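Local coordinates for endoglucanase family 5 (Clostridium acetobutylicum ATCC 824, PDB 6PZ7), which probably hydrolyses internal beta-1,4-glucosidic bonds of cellulose and related plant polysaccharides as a broad-specificity family 5 glycoside hydrolase, at residues T25-P30 against N99-T104; T55-V60 against I267-S272; T143-R148 against S219-A224; S152-E155 against G159-E162. All blocks are in the same frame, centred on the assembly; numbering follows the deposited sequence.

Interaction 1. Residues T25-P30 against N99-T104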
loop_
_atom_site.group_PDB
_atom_site.type_symbol
_atom_site.label_atom_id
_atom_site.label_comp_id
_atom_site.label_asym_id
_atom_site.label_seq_id
_atom_site.Cartn_x
_atom_site.Cartn_y
_atom_site.Cartn_z
ATOM N N THR A 25 -6.182 -6.656 -8.714
ATOM C CA THR A 25 -6.373 -6.108 -10.048
ATOM C C THR A 25 -5.042 -6.167 -10.797
ATOM O O THR A 25 -4.676 -7.230 -11.293
ATOM C CB THR A 25 -7.031 -4.734 -9.958
ATOM O OG1 THR A 25 -8.223 -4.861 -9.138
ATOM C CG2 THR A 25 -7.465 -4.177 -11.271
ATOM N N LEU A 26 -4.280 -5.071 -10.882
ATOM C CA LEU A 26 -2.966 -5.136 -11.517
ATOM C C LEU A 26 -1.941 -5.952 -10.707
ATOM O O LEU A 26 -0.860 -6.278 -11.222
ATOM C CB LEU A 26 -2.457 -3.748 -11.870
ATOM C CG LEU A 26 -3.324 -2.979 -12.854
ATOM C CD1 LEU A 26 -2.836 -1.549 -12.976
ATOM C CD2 LEU A 26 -3.426 -3.622 -14.202
ATOM N N ASP A 27 -2.296 -6.247 -9.479
ATOM C CA ASP A 27 -1.561 -7.144 -8.602
ATOM C C ASP A 27 -1.915 -8.590 -8.811
ATOM O O ASP A 27 -1.189 -9.481 -8.308
ATOM C CB ASP A 27 -1.753 -6.751 -7.126
ATOM C CG ASP A 27 -3.181 -6.497 -6.706
ATOM O OD1 ASP A 27 -3.594 -6.968 -5.606
ATOM O OD2 ASP A 27 -3.937 -5.804 -7.431
ATOM N N ALA A 28 -3.009 -8.881 -9.527
ATOM C CA ALA A 28 -3.358 -10.241 -9.893
ATOM C C ALA A 28 -2.410 -10.728 -10.974
ATOM O O ALA A 28 -1.656 -9.950 -11.571
ATOM C CB ALA A 28 -4.800 -10.318 -10.396
ATOM N N SER A 29 -2.450 -12.015 -11.274
ATOM C CA SER A 29 -1.635 -12.589 -12.334
ATOM C C SER A 29 -2.440 -13.676 -13.016
ATOM O O SER A 29 -3.364 -14.232 -12.423
ATOM C CB SER A 29 -0.300 -13.144 -11.814
ATOM O OG SER A 29 -0.477 -13.882 -10.630
ATOM N N PRO A 30 -2.136 -13.975 -14.267
ATOM C CA PRO A 30 -1.101 -13.308 -15.060
ATOM C C PRO A 30 -1.520 -11.949 -15.571
ATOM O O PRO A 30 -0.658 -11.198 -16.025
ATOM C CB PRO A 30 -0.875 -14.283 -16.233
ATOM C CG PRO A 30 -2.150 -14.981 -16.382
ATOM C CD PRO A 30 -2.721 -15.126 -14.987
ATOM N N ASN A 99 3.162 0.885 -7.003
ATOM C CA ASN A 99 4.149 0.072 -6.268
ATOM C C ASN A 99 4.710 -1.074 -7.101
ATOM O O ASN A 99 4.434 -1.227 -8.298
ATOM C CB ASN A 99 3.596 -0.422 -4.926
ATOM C CG ASN A 99 2.655 -1.595 -5.034
ATOM O OD1 ASN A 99 2.430 -2.129 -6.110
ATOM N ND2 ASN A 99 2.114 -2.035 -3.895
ATOM N N THR A 100 5.569 -1.883 -6.440
ATOM C CA THR A 100 5.702 -3.300 -6.751
ATOM C C THR A 100 4.951 -4.075 -5.676
ATOM O O THR A 100 4.870 -3.635 -4.526
ATOM C CB THR A 100 7.162 -3.767 -6.828
ATOM O OG1 THR A 100 7.792 -3.764 -5.524
ATOM C CG2 THR A 100 8.005 -2.921 -7.782
ATOM N N HIS A 101 4.379 -5.227 -6.052
ATOM C CA HIS A 101 3.379 -5.892 -5.204
ATOM C C HIS A 101 3.806 -7.321 -4.975
ATOM O O HIS A 101 4.772 -7.560 -4.215
ATOM C CB HIS A 101 1.937 -5.641 -5.632
ATOM C CG HIS A 101 0.981 -5.748 -4.502
ATOM N ND1 HIS A 101 0.770 -4.710 -3.626
ATOM C CD2 HIS A 101 0.194 -6.777 -4.100
ATOM C CE1 HIS A 101 -0.120 -5.115 -2.729
ATOM N NE2 HIS A 101 -0.507 -6.348 -3.020
ATOM N N HIS A 102 3.125 -8.301 -5.561
ATOM C CA HIS A 102 3.428 -9.737 -5.346
ATOM C C HIS A 102 4.625 -10.151 -6.195
ATOM O O HIS A 102 4.512 -10.874 -7.188
ATOM C CB HIS A 102 2.235 -10.615 -5.689
ATOM C CG HIS A 102 1.030 -10.404 -4.838
ATOM N ND1 HIS A 102 1.067 -10.336 -3.470
ATOM C CD2 HIS A 102 -0.273 -10.225 -5.170
ATOM C CE1 HIS A 102 -0.156 -10.117 -2.992
ATOM N NE2 HIS A 102 -0.990 -10.076 -4.011
ATOM N N ASP A 103 5.784 -9.658 -5.760
ATOM C CA ASP A 103 7.080 -9.758 -6.433
ATOM C C ASP A 103 8.116 -10.438 -5.544
ATOM O O ASP A 103 9.322 -10.326 -5.784
ATOM C CB ASP A 103 7.464 -8.375 -6.977
ATOM C CG ASP A 103 6.673 -8.032 -8.249
ATOM O OD1 ASP A 103 6.795 -8.814 -9.199
ATOM O OD2 ASP A 103 5.953 -7.005 -8.273
ATOM N N THR A 104 7.638 -11.162 -4.511
ATOM C CA THR A 104 8.550 -11.883 -3.615
ATOM C C THR A 104 9.290 -13.008 -4.312
ATOM O O THR A 104 10.312 -13.476 -3.762
ATOM C CB THR A 104 7.821 -12.478 -2.406
ATOM O OG1 THR A 104 6.861 -13.420 -2.853
ATOM C CG2 THR A 104 7.111 -11.401 -1.576
HETATM O O HOH W 1 -3.492 -8.972 -3.860
#
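Asp-27 tucks CG between its own backbone N and carbonyl carbon (chi1 48°), whereas His-101 swings CG opposite its N and beside its carbonyl carbon (chi1 -153°), and the two side chains come to run alongside each other, pointing the same way. Asp-27 CB meets the imidazole obliquely, 3.6 Å from His-101 CD2, with carboxylate and ring planes 78° apart. Asp-27 OD1 stays 4.1 Å from His-101 NE2, without direct contact. A water joins the carboxylate to the next histidine: it donates to Asp-27 OD1 at 2.7 Å and is hydrogen-bonded to His-102 NE2, also at 2.7 Å. The edge of the His-102 ring meets a backbone carbonyl, His-102 CD2 lying 3.4 Å from Asp-27 O, while one of its faces is covered by His-101 CD2. Two further bonds steady these groups. Thr-25 N donates almost straight to Asp-27 OD2 at 2.7 Å, from above the carboxylate plane, and Asn-99 ND2 donates in the imidazole plane to His-101 ND1 at 3.0 Å, fixing the ring's rotation. The type I turn Thr-25 to Ala-28, following strand 19-22, thus meets the loop that follows strand 95-99. Between these strands in the barrel runs strand 55-58, whose Arg-57 touches His-101, while Leu-26 packs on Trp-78 and Val-85 of helix 76-91.

Interaction 2. Residues T55-V60 against I267-S272. Unlike the reference sequence in segment 267-272: Gln-269 (reference Glu).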
loop_
_atom_site.group_PDB
_atom_site.type_symbol
_atom_site.label_atom_id
_atom_site.label_comp_id
_atom_site.label_asym_id
_atom_site.label_seq_id
_atom_site.Cartn_x
_atom_site.Cartn_y
_atom_site.Cartn_z
ATOM N N THR A 55 -7.019 9.600 -2.599
ATOM C CA THR A 55 -5.897 8.758 -3.000
ATOM C C THR A 55 -6.417 7.415 -3.483
ATOM O O THR A 55 -7.334 6.838 -2.865
ATOM C CB THR A 55 -4.972 8.490 -1.787
ATOM O OG1 THR A 55 -4.416 9.707 -1.329
ATOM C CG2 THR A 55 -3.822 7.562 -2.124
ATOM N N VAL A 56 -5.838 6.905 -4.564
ATOM C CA VAL A 56 -5.993 5.515 -4.974
ATOM C C VAL A 56 -4.623 4.870 -4.978
ATOM O O VAL A 56 -3.697 5.376 -5.621
ATOM C CB VAL A 56 -6.676 5.404 -6.352
ATOM C CG1 VAL A 56 -6.702 3.965 -6.794
ATOM C CG2 VAL A 56 -8.078 5.975 -6.269
ATOM N N ARG A 57 -4.503 3.763 -4.270
ATOM C CA ARG A 57 -3.309 2.933 -4.357
ATOM C C ARG A 57 -3.548 1.895 -5.446
ATOM O O ARG A 57 -4.612 1.258 -5.493
ATOM C CB ARG A 57 -2.978 2.299 -2.999
ATOM C CG ARG A 57 -1.741 1.358 -3.010
ATOM C CD ARG A 57 -1.248 1.155 -1.610
ATOM N NE ARG A 57 -0.124 0.219 -1.449
ATOM C CZ ARG A 57 -0.246 -1.055 -1.133
ATOM N NH1 ARG A 57 -1.412 -1.679 -1.093
ATOM N NH2 ARG A 57 0.837 -1.739 -0.804
ATOM N N ILE A 58 -2.567 1.760 -6.331
ATOM C CA ILE A 58 -2.601 0.903 -7.510
ATOM C C ILE A 58 -1.519 -0.157 -7.319
ATOM O O ILE A 58 -0.366 0.012 -7.766
ATOM C CB ILE A 58 -2.379 1.711 -8.799
ATOM C CG1 ILE A 58 -3.360 2.877 -8.928
ATOM C CG2 ILE A 58 -2.475 0.773 -9.997
ATOM C CD1 ILE A 58 -3.010 3.875 -10.033
ATOM N N PRO A 59 -1.836 -1.251 -6.645
ATOM C CA PRO A 59 -0.850 -2.320 -6.504
ATOM C C PRO A 59 -0.588 -2.941 -7.856
ATOM O O PRO A 59 -1.522 -3.239 -8.606
ATOM C CB PRO A 59 -1.528 -3.292 -5.549
ATOM C CG PRO A 59 -2.946 -2.939 -5.527
ATOM C CD PRO A 59 -3.093 -1.520 -5.933
ATOM N N VAL A 60 0.669 -3.190 -8.166
ATOM C CA VAL A 60 1.055 -3.798 -9.441
ATOM C C VAL A 60 2.048 -4.916 -9.184
ATOM O O VAL A 60 3.113 -4.684 -8.596
ATOM C CB VAL A 60 1.661 -2.794 -10.440
ATOM C CG1 VAL A 60 2.030 -3.505 -11.747
ATOM C CG2 VAL A 60 0.684 -1.650 -10.702
ATOM N N ILE A 267 -0.562 4.398 6.322
ATOM C CA ILE A 267 -1.045 3.024 6.484
ATOM C C ILE A 267 -1.692 2.666 5.150
ATOM O O ILE A 267 -2.859 2.990 4.874
ATOM C CB ILE A 267 -1.964 2.875 7.686
ATOM C CG1 ILE A 267 -1.158 3.110 8.975
ATOM C CG2 ILE A 267 -2.609 1.497 7.672
ATOM C CD1 ILE A 267 -1.996 3.148 10.254
ATOM N N GLY A 268 -0.920 2.013 4.271
ATOM C CA GLY A 268 -1.339 1.791 2.911
ATOM C C GLY A 268 -2.302 0.661 2.709
ATOM O O GLY A 268 -2.860 0.535 1.604
ATOM N N GLN A 269 -2.539 -0.156 3.729
ATOM C CA GLN A 269 -3.611 -1.150 3.754
ATOM C C GLN A 269 -4.155 -1.237 5.170
ATOM O O GLN A 269 -3.407 -1.474 6.129
ATOM C CB GLN A 269 -3.166 -2.544 3.342
ATOM C CG GLN A 269 -2.594 -2.618 1.911
ATOM C CD GLN A 269 -2.221 -4.000 1.430
ATOM O OE1 GLN A 269 -1.494 -4.122 0.416
ATOM N NE2 GLN A 269 -2.604 -5.003 2.119
ATOM N N PHE A 270 -5.483 -1.155 5.276
ATOM C CA PHE A 270 -6.246 -1.573 6.460
ATOM C C PHE A 270 -7.606 -2.005 5.949
ATOM O O PHE A 270 -7.948 -1.782 4.795
ATOM C CB PHE A 270 -6.335 -0.497 7.529
ATOM C CG PHE A 270 -7.396 0.575 7.303
ATOM C CD1 PHE A 270 -7.394 1.409 6.209
ATOM C CD2 PHE A 270 -8.403 0.757 8.253
ATOM C CE1 PHE A 270 -8.363 2.366 6.018
ATOM C CE2 PHE A 270 -9.369 1.732 8.076
ATOM C CZ PHE A 270 -9.340 2.540 6.960
ATOM N N GLY A 271 -8.422 -2.583 6.809
ATOM C CA GLY A 271 -9.762 -2.985 6.420
ATOM C C GLY A 271 -10.269 -4.094 7.304
ATOM O O GLY A 271 -9.594 -4.537 8.237
ATOM N N SER A 272 -11.483 -4.542 6.987
ATOM C CA SER A 272 -12.111 -5.681 7.664
ATOM C C SER A 272 -12.906 -6.476 6.657
ATOM O O SER A 272 -13.394 -5.925 5.661
ATOM C CB SER A 272 -13.024 -5.190 8.803
ATOM O OG SER A 272 -14.084 -4.363 8.283
#
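Arg-57 and Gly-268, the nearest backbone pair at 7.6 Å between CA atoms, belong to the second and seventh strands of an eight-stranded parallel TIM barrel and approach across its interior. The side chain of Arg-57 spans this gap. Its chain is extended from CG to NE, with CG anti to the backbone N (chi1 178°), and delivers the guanidinium to the side chain of Gln-269, which it crosses at about a right angle. Arg-57 NH1 donates to Gln-269 OE1 at 2.9 Å; the acceptor lies at the guanidinium edge, near its plane, although the planes of the two groups are 63° apart and the bond is bent to 153°. Gln-269 CG also packs 3.4 Å from Arg-57 NH1. Further partners grip the guanidinium: Asn-21 OD1 accepts from NH1, and both Gln-142 and Asn-145 accept from NH2. This network fixes the guanidinium, which in turn holds Gln-269 OE1. Gln-269 stands where the reference sequence has Glu, at the strand-seven position of the nucleophile in family 5 relatives. Lower on the arginine, its aliphatic part rests against the opposing backbone, with Arg-57 CD 3.6 Å from Gly-268 O, an oxygen that accepts a hydrogen bond from Asn-21 ND2.

Interaction 3. Residues T143-R148 against S219-A224. With EDO (1,2-ethanediol), chain C.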
loop_
_atom_site.group_PDB
_atom_site.type_symbol
_atom_site.label_atom_id
_atom_site.label_comp_id
_atom_site.label_asym_id
_atom_site.label_seq_id
_atom_site.Cartn_x
_atom_site.Cartn_y
_atom_site.Cartn_z
ATOM N N THR A 143 8.152 1.602 -3.025
ATOM C CA THR A 143 9.223 0.752 -3.551
ATOM C C THR A 143 8.866 -0.721 -3.570
ATOM O O THR A 143 9.139 -1.419 -4.556
ATOM C CB THR A 143 10.494 0.986 -2.726
ATOM O OG1 THR A 143 10.184 0.737 -1.365
ATOM C CG2 THR A 143 11.054 2.390 -2.919
ATOM N N LEU A 144 8.276 -1.197 -2.471
ATOM C CA LEU A 144 8.009 -2.591 -2.181
ATOM C C LEU A 144 6.701 -2.645 -1.415
ATOM O O LEU A 144 6.339 -1.696 -0.710
ATOM C CB LEU A 144 9.118 -3.184 -1.314
ATOM C CG LEU A 144 10.559 -3.091 -1.841
ATOM C CD1 LEU A 144 11.535 -3.468 -0.761
ATOM C CD2 LEU A 144 10.702 -3.999 -3.046
ATOM N N ASN A 145 6.008 -3.790 -1.482
ATOM C CA ASN A 145 4.724 -3.959 -0.792
ATOM C C ASN A 145 4.929 -4.530 0.612
ATOM O O ASN A 145 4.946 -3.789 1.601
ATOM C CB ASN A 145 3.822 -4.863 -1.641
ATOM C CG ASN A 145 2.557 -5.219 -0.921
ATOM O OD1 ASN A 145 1.925 -4.352 -0.344
ATOM N ND2 ASN A 145 2.157 -6.461 -0.962
ATOM N N GLU A 146 5.087 -5.843 0.722
ATOM C CA GLU A 146 5.297 -6.540 1.986
ATOM C C GLU A 146 6.521 -7.442 1.840
ATOM O O GLU A 146 6.425 -8.683 1.800
ATOM C CB GLU A 146 4.063 -7.349 2.348
ATOM C CG GLU A 146 2.882 -6.437 2.690
ATOM C CD GLU A 146 1.638 -7.139 3.108
ATOM O OE1 GLU A 146 1.593 -8.395 3.082
ATOM O OE2 GLU A 146 0.623 -6.463 3.443
ATOM N N PRO A 147 7.695 -6.849 1.661
ATOM C CA PRO A 147 8.879 -7.662 1.353
ATOM C C PRO A 147 9.205 -8.559 2.534
ATOM O O PRO A 147 9.260 -8.116 3.679
ATOM C CB PRO A 147 9.977 -6.613 1.117
ATOM C CG PRO A 147 9.543 -5.392 1.915
ATOM C CD PRO A 147 8.007 -5.403 1.758
ATOM N N ARG A 148 9.453 -9.830 2.261
ATOM C CA ARG A 148 9.535 -10.829 3.316
ATOM C C ARG A 148 10.011 -12.146 2.737
ATOM O O ARG A 148 10.151 -12.293 1.515
ATOM C CB ARG A 148 8.168 -11.001 3.968
ATOM C CG ARG A 148 7.129 -11.676 3.063
ATOM C CD ARG A 148 5.716 -11.502 3.592
ATOM N NE ARG A 148 4.735 -12.279 2.856
ATOM C CZ ARG A 148 4.215 -11.922 1.705
ATOM N NH1 ARG A 148 4.505 -10.787 1.125
ATOM N NH2 ARG A 148 3.361 -12.756 1.099
ATOM N N SER A 219 5.726 3.262 4.838
ATOM C CA SER A 219 4.545 2.465 4.550
ATOM C C SER A 219 4.371 1.331 5.549
ATOM O O SER A 219 5.274 0.496 5.713
ATOM C CB SER A 219 4.711 1.852 3.157
ATOM O OG SER A 219 3.629 0.963 2.902
ATOM N N LEU A 220 3.202 1.284 6.187
ATOM C CA LEU A 220 2.835 0.222 7.121
ATOM C C LEU A 220 1.468 -0.315 6.746
ATOM O O LEU A 220 0.626 0.424 6.216
ATOM C CB LEU A 220 2.807 0.731 8.578
ATOM C CG LEU A 220 4.096 1.365 9.079
ATOM C CD1 LEU A 220 3.843 2.015 10.438
ATOM C CD2 LEU A 220 5.219 0.357 9.162
ATOM N N HIS A 221 1.228 -1.600 6.989
ATOM C CA HIS A 221 -0.074 -2.227 6.763
ATOM C C HIS A 221 -0.553 -2.747 8.108
ATOM O O HIS A 221 0.235 -3.339 8.863
ATOM C CB HIS A 221 -0.005 -3.359 5.759
ATOM C CG HIS A 221 0.414 -2.899 4.400
ATOM N ND1 HIS A 221 0.710 -3.786 3.390
ATOM C CD2 HIS A 221 0.605 -1.659 3.876
ATOM C CE1 HIS A 221 1.053 -3.108 2.302
ATOM N NE2 HIS A 221 1.018 -1.818 2.575
ATOM N N MET A 222 -1.818 -2.496 8.469
ATOM C CA MET A 222 -2.290 -2.854 9.805
ATOM C C MET A 222 -3.801 -3.107 9.794
ATOM O O MET A 222 -4.624 -2.186 9.946
ATOM C CB MET A 222 -1.915 -1.756 10.793
ATOM C CG MET A 222 -2.158 -2.156 12.254
ATOM S SD MET A 222 -1.614 -1.033 13.533
ATOM C CE MET A 222 -2.977 0.102 13.526
ATOM N N TYR A 223 -4.155 -4.373 9.673
ATOM C CA TYR A 223 -5.541 -4.811 9.652
ATOM C C TYR A 223 -5.958 -5.140 11.082
ATOM O O TYR A 223 -6.161 -6.292 11.461
ATOM C CB TYR A 223 -5.729 -6.007 8.743
ATOM C CG TYR A 223 -5.514 -5.783 7.267
ATOM C CD1 TYR A 223 -6.584 -5.739 6.397
ATOM C CD2 TYR A 223 -4.224 -5.675 6.715
ATOM C CE1 TYR A 223 -6.399 -5.614 5.037
ATOM C CE2 TYR A 223 -4.035 -5.537 5.343
ATOM C CZ TYR A 223 -5.126 -5.516 4.512
ATOM O OH TYR A 223 -4.980 -5.421 3.155
ATOM N N ALA A 224 -6.046 -4.130 11.879
ATOM C CA ALA A 224 -6.287 -4.280 13.319
ATOM C C ALA A 224 -7.754 -4.046 13.679
ATOM O O ALA A 224 -8.433 -3.231 13.042
ATOM C CB ALA A 224 -5.434 -3.274 14.097
HETATM C C1 EDO C . -1.618 -9.569 4.174
HETATM O O1 EDO C . -0.814 -9.482 2.986
HETATM C C2 EDO C . -2.169 -8.210 4.563
HETATM O O2 EDO C . -1.138 -7.395 5.124
HETATM O O HOH W 2 4.179 -1.132 1.370
#
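Glu-146 crosses the imidazole of His-221 at a slant, its carboxylate at the ring edge and its CG within 3.5 Å of His-221 ND1. His-221 ND1 donates to Glu-146 OE2 at 2.7 Å, a nearly straight bond (175°) that lies in the ring plane and uses the anti lone pair of the oxygen, although the carboxylate is turned 54° from the ring. Asn-145 OD1 sits at the same edge, 3.1 Å from His-221 CE1; its strong partner is Arg-57 NH2, which holds the amide in place. A 1,2-ethanediol, probably from the crystallisation liquor, clasps the carboxylate with both hydroxyls: O1 donates to Glu-146 OE1 and O2 to Glu-146 OE2, each at 2.6 Å, so that OE2 is gripped by both the histidine and the diol. Its C2 lies 3.4 Å from Tyr-223 CE2. Farther down, a water bridges backbone and side chain, hydrogen-bonded to Asn-145 O at 2.8 Å and to Ser-219 OG at 2.7 Å. Asn-145, Glu-146 and Pro-147 after strand 139-142 form the Asn-Glu-Pro signature of family 5 cellulases, whose glutamate is the general acid/base in relatives, and the diol is consistent with a substrate-binding cleft here.

Interaction 4. Residues S152-E155 against G159-E162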
loop_
_atom_site.group_PDB
_atom_site.type_symbol
_atom_site.label_atom_id
_atom_site.label_comp_id
_atom_site.label_asym_id
_atom_site.label_seq_id
_atom_site.Cartn_x
_atom_site.Cartn_y
_atom_site.Cartn_z
ATOM N N SER A 152 8.844 -18.410 6.065
ATOM C CA SER A 152 9.704 -18.425 7.222
ATOM C C SER A 152 8.882 -18.273 8.501
ATOM O O SER A 152 7.761 -17.740 8.503
ATOM C CB SER A 152 10.723 -17.322 7.130
ATOM O OG SER A 152 10.078 -16.096 7.235
ATOM N N PRO A 153 9.417 -18.764 9.619
ATOM C CA PRO A 153 8.653 -18.647 10.875
ATOM C C PRO A 153 8.316 -17.217 11.236
ATOM O O PRO A 153 7.299 -16.978 11.883
ATOM C CB PRO A 153 9.593 -19.273 11.925
ATOM C CG PRO A 153 10.441 -20.244 11.142
ATOM C CD PRO A 153 10.658 -19.538 9.801
ATOM N N GLU A 154 9.167 -16.272 10.869
ATOM C CA GLU A 154 9.021 -14.864 11.211
ATOM C C GLU A 154 8.295 -14.038 10.165
ATOM O O GLU A 154 8.232 -12.801 10.293
ATOM C CB GLU A 154 10.384 -14.238 11.537
ATOM C CG GLU A 154 11.155 -14.907 12.673
ATOM C CD GLU A 154 12.002 -16.088 12.249
ATOM O OE1 GLU A 154 12.090 -16.474 11.078
ATOM O OE2 GLU A 154 12.648 -16.674 13.173
ATOM N N GLU A 155 7.729 -14.676 9.141
ATOM C CA GLU A 155 7.093 -13.971 8.038
ATOM C C GLU A 155 6.123 -12.899 8.503
ATOM O O GLU A 155 6.107 -11.793 7.940
ATOM C CB GLU A 155 6.407 -14.988 7.119
ATOM C CG GLU A 155 5.743 -14.374 5.911
ATOM C CD GLU A 155 5.024 -15.360 4.997
ATOM O OE1 GLU A 155 5.032 -16.571 5.271
ATOM O OE2 GLU A 155 4.460 -14.873 3.954
ATOM N N GLY A 159 10.013 -10.437 10.800
ATOM C CA GLY A 159 11.209 -10.915 10.136
ATOM C C GLY A 159 12.354 -11.182 11.104
ATOM O O GLY A 159 12.151 -11.434 12.291
ATOM N N THR A 160 13.565 -11.151 10.567
ATOM C CA THR A 160 14.790 -11.400 11.300
ATOM C C THR A 160 15.723 -10.215 11.124
ATOM O O THR A 160 15.533 -9.380 10.231
ATOM C CB THR A 160 15.513 -12.684 10.822
ATOM O OG1 THR A 160 15.954 -12.482 9.493
ATOM C CG2 THR A 160 14.595 -13.908 10.923
ATOM N N ALA A 161 16.767 -10.173 11.939
ATOM C CA ALA A 161 17.749 -9.113 11.766
ATOM C C ALA A 161 18.324 -9.128 10.355
ATOM O O ALA A 161 18.478 -8.074 9.723
ATOM C CB ALA A 161 18.844 -9.276 12.806
ATOM N N GLU A 162 18.623 -10.309 9.817
ATOM C CA GLU A 162 19.142 -10.408 8.444
ATOM C C GLU A 162 18.177 -9.805 7.441
ATOM O O GLU A 162 18.557 -8.987 6.616
ATOM C CB GLU A 162 19.382 -11.887 8.103
ATOM C CG GLU A 162 19.592 -12.130 6.613
ATOM C CD GLU A 162 19.904 -13.559 6.227
ATOM O OE1 GLU A 162 19.619 -14.502 7.041
ATOM O OE2 GLU A 162 20.383 -13.806 5.141
#
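A turn leading into helix 161-180, on the long loop after strand 139-142, brings Glu-154 back against Gly-159 and Thr-160 near the protein surface. The backbone makes the main tie: Gly-159 N donates to Glu-154 O at 3.0 Å, a bond bent to 146° with the donor tilted 30° from the carbonyl plane. Glu-154 itself belongs to a type I beta turn, Ser-152 to Glu-155, closed by Glu-155 N to Ser-152 O at 3.1 Å. The glutamate side chain reaches over Gly-159 toward Thr-160. Its CB is 3.4 Å from Gly-159 O, and a bend at chi2 (86°) turns the carboxylate so that one face lies under the Thr-160 methyl: Thr-160 CG2 stands 3.6 Å from Glu-154 CD and equally 3.6 Å from Glu-154 OE1. The two side chains cross at about a right angle, in van der Waals contact. Gly-159 has positive phi as the chain turns toward the helix. Beyond it, Thr-160 N is hydrogen-bonded to Ser-163 OG in the first turn, and Glu-162 OE2 accepts from Tyr-111 N at the start of helix 111-132. On the turn's other flank, Glu-155 forms a salt bridge with Arg-148. The arrangement is that of a short backbone-closed loop delivering a threonine to the N-cap of a barrel helix, with the N3 serine answering the N-cap amide as in one half of a capping box.

Interactions 1, 2 and 3 join at the C-terminal end of the barrel, while interaction 4 lies farther out, its centre about 24 Å from that of interaction 2. Arg-57 of interaction 2 reaches interaction 3 through Arg-57 NH2 to Asn-145 OD1 at 2.9 Å. Asn-99 of interaction 1 meets interaction 2 through Asn-99 OD1 to Val-60 N, 2.9 Å. Glu-146 and Gln-269 (Glu in the reference sequence) lie at the positions of the two catalytic glutamates of family 5 relatives, where a bound diol is consistent with a substrate cleft. Interaction 4 is tied to this region by Arg-148, whose NE forms a salt bridge to Glu-155 OE2 at 2.8 Å and whose NH1 donates to Glu-146 O.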